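Local atomic coordinates of DNA helicase RecQ (Deinococcus radiodurans, PDB entry 4Q48), a protein that probably couples ATP hydrolysis to the unwinding of duplex DNA, translocating in the 3'-5' direction, here as its zinc-containing catalytic core. Residues A[476-480]-A[481-485]. Residues are numbered along the deposited sequence; the frame is centred on the assembly and turned at random.
Sequences QLVSL and GYLSA
Leu477 and Tyr482 meet where helix 467-479 ends and the chain turns into strand 483-484. CD2 of Leu477 lies 3.5 Å from CB of Tyr482 and also touches CG and CD2 of the ring. The two side chains cross at about a right angle. With CG of Tyr482 anti to its own carbonyl carbon (chi1 -69°), the ring reaches back past Leu480, whose CB is 3.8 Å from ring atom CD2. Both leucines approach this ring obliquely. The phenol OH is hydrogen-bonded farther off, to Gln505.

Leu483 folds back on the same helical turn. Its CD1 lies 3.9 Å from CB of Leu477, and its CB is 3.9 Å from CG2 of Val478. Val478 has CG1 anti to the backbone N (chi1 173°), which places CG2 next to Leu483 and CG1 on the side of Ala485.

The helix ends in a Schellman motif. Gly481 has positive phi (81°), and its N bonds Val478 O at 3.0 Å. The second bond of the motif is a weak one from Tyr482 N to Leu477 O, at 2.8 Å. In addition, Leu477 O accepts Leu483 N at 2.9 Å. Val478 CA adds a C-H...O contact to Leu483 O.

This turn of the winged-helix RQC domain leads from helix 467-479 into the short antiparallel strand pair 483-484 and 492-493. Leu477 and Leu483 also pack on helix 414-426, and Ile500 of helix 498-501 touches both Leu477 and Tyr482.

The chemistry is thus divided: backbone bonds cap the last turn, consistent with the chain turning there into strand 483-484, while apolar contacts of Leu477, Tyr482 and Leu483 pack that turn against the start of the strand. Helix 414-426 and Ile500 help cover these side chains.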
ATOM      1  N   GLN A 476     -15.367   8.538  12.537  1.00 33.49           N
ATOM      2  CA  GLN A 476     -15.766   7.798  11.372  1.00 33.97           C
ATOM      3  C   GLN A 476     -15.401   8.595  10.130  1.00 33.36           C
ATOM      4  O   GLN A 476     -14.855   8.037   9.167  1.00 29.80           O
ATOM      5  CB  GLN A 476     -17.264   7.493  11.431  1.00 37.67           C
ATOM      6  CG  GLN A 476     -17.624   6.342  10.547  1.00 43.67           C
ATOM      7  CD  GLN A 476     -17.122   5.014  11.101  1.00 49.07           C
ATOM      8  OE1 GLN A 476     -17.261   4.720  12.300  1.00 42.60           O
ATOM      9  NE2 GLN A 476     -16.443   4.245  10.242  1.00 46.91           N
ATOM     10  N   LEU A 477     -15.655   9.907  10.178  1.00 30.60           N
ATOM     11  CA  LEU A 477     -15.334  10.771   9.044  1.00 29.69           C
ATOM     12  C   LEU A 477     -13.829  10.872   8.901  1.00 30.15           C
ATOM     13  O   LEU A 477     -13.303  10.950   7.786  1.00 31.26           O
ATOM     14  CB  LEU A 477     -15.953  12.158   9.202  1.00 27.31           C
ATOM     15  CG  LEU A 477     -17.458  12.207   8.933  1.00 24.63           C
ATOM     16  CD1 LEU A 477     -18.064  13.520   9.422  1.00 22.51           C
ATOM     17  CD2 LEU A 477     -17.727  11.979   7.478  1.00 21.00           C
ATOM     18  N   VAL A 478     -13.130  10.840  10.029  1.00 31.38           N
ATOM     19  CA  VAL A 478     -11.676  10.894   9.981  1.00 34.77           C
ATOM     20  C   VAL A 478     -11.170   9.605   9.368  1.00 32.89           C
ATOM     21  O   VAL A 478     -10.376   9.645   8.417  1.00 33.19           O
ATOM     22  CB  VAL A 478     -11.026  11.117  11.370  1.00 31.04           C
ATOM     23  CG1 VAL A 478      -9.516  10.979  11.265  1.00 23.53           C
ATOM     24  CG2 VAL A 478     -11.376  12.495  11.892  1.00 30.63           C
ATOM     25  N   SER A 479     -11.624   8.468   9.900  1.00 31.03           N
ATOM     26  CA  SER A 479     -11.120   7.173   9.428  1.00 31.07           C
ATOM     27  C   SER A 479     -11.334   6.935   7.962  1.00 31.50           C
ATOM     28  O   SER A 479     -10.490   6.321   7.327  1.00 36.31           O
ATOM     29  CB  SER A 479     -11.739   6.022  10.196  1.00 24.98           C
ATOM     30  OG  SER A 479     -11.194   5.996  11.491  1.00 40.08           O
ATOM     31  N   LEU A 480     -12.433   7.447   7.416  1.00 28.18           N
ATOM     32  CA  LEU A 480     -12.755   7.191   6.024  1.00 27.07           C
ATOM     33  C   LEU A 480     -12.159   8.271   5.096  1.00 34.37           C
ATOM     34  O   LEU A 480     -12.294   8.211   3.860  1.00 35.62           O
ATOM     35  CB  LEU A 480     -14.271   7.069   5.870  1.00 28.17           C
ATOM     36  CG  LEU A 480     -14.827   5.798   6.565  1.00 37.87           C
ATOM     37  CD1 LEU A 480     -16.339   5.811   6.817  1.00 34.71           C
ATOM     38  CD2 LEU A 480     -14.453   4.513   5.812  1.00 32.73           C
ATOM     39  N   GLY A 481     -11.465   9.241   5.697  1.00 34.22           N
ATOM     40  CA  GLY A 481     -10.794  10.291   4.943  1.00 33.04           C
ATOM     41  C   GLY A 481     -11.696  11.438   4.488  1.00 35.25           C
ATOM     42  O   GLY A 481     -11.322  12.208   3.600  1.00 23.92           O
ATOM     43  N   TYR A 482     -12.886  11.552   5.081  1.00 34.86           N
ATOM     44  CA  TYR A 482     -13.693  12.733   4.833  1.00 29.48           C
ATOM     45  C   TYR A 482     -13.124  13.872   5.638  1.00 31.42           C
ATOM     46  O   TYR A 482     -13.249  15.031   5.254  1.00 34.48           O
ATOM     47  CB  TYR A 482     -15.137  12.508   5.194  1.00 30.63           C
ATOM     48  CG  TYR A 482     -15.832  11.551   4.274  1.00 39.51           C
ATOM     49  CD1 TYR A 482     -16.283  11.960   3.027  1.00 35.23           C
ATOM     50  CD2 TYR A 482     -16.012  10.221   4.634  1.00 39.17           C
ATOM     51  CE1 TYR A 482     -16.910  11.072   2.190  1.00 36.49           C
ATOM     52  CE2 TYR A 482     -16.628   9.350   3.801  1.00 33.01           C
ATOM     53  CZ  TYR A 482     -17.074   9.775   2.591  1.00 34.25           C
ATOM     54  OH  TYR A 482     -17.694   8.877   1.769  1.00 55.11           O
ATOM     55  N   LEU A 483     -12.467  13.542   6.742  1.00 32.37           N
ATOM     56  CA  LEU A 483     -11.693  14.539   7.470  1.00 35.56           C
ATOM     57  C   LEU A 483     -10.263  14.082   7.547  1.00 35.65           C
ATOM     58  O   LEU A 483      -9.975  12.895   7.537  1.00 34.63           O
ATOM     59  CB  LEU A 483     -12.216  14.770   8.871  1.00 32.62           C
ATOM     60  CG  LEU A 483     -13.598  15.358   8.953  1.00 27.16           C
ATOM     61  CD1 LEU A 483     -14.007  15.311  10.397  1.00 28.47           C
ATOM     62  CD2 LEU A 483     -13.577  16.743   8.425  1.00 31.36           C
ATOM     63  N   SER A 484      -9.369  15.047   7.669  1.00 43.18           N
ATOM     64  CA  SER A 484      -7.953  14.759   7.768  1.00 43.32           C
ATOM     65  C   SER A 484      -7.524  15.404   9.064  1.00 47.86           C
ATOM     66  O   SER A 484      -7.945  16.530   9.383  1.00 46.85           O
ATOM     67  CB  SER A 484      -7.187  15.320   6.577  1.00 38.39           C
ATOM     68  OG  SER A 484      -5.909  14.746   6.508  1.00 52.96           O
ATOM     69  N   ALA A 485      -6.749  14.675   9.855  1.00 49.24           N
ATOM     70  CA  ALA A 485      -6.435  15.172  11.183  1.00 51.82           C
ATOM     71  C   ALA A 485      -5.130  15.914  11.229  1.00 60.18           C
ATOM     72  O   ALA A 485      -5.117  17.108  11.432  1.00 63.36           O
ATOM     73  CB  ALA A 485      -6.408  14.050  12.191  1.00 52.44           C
TER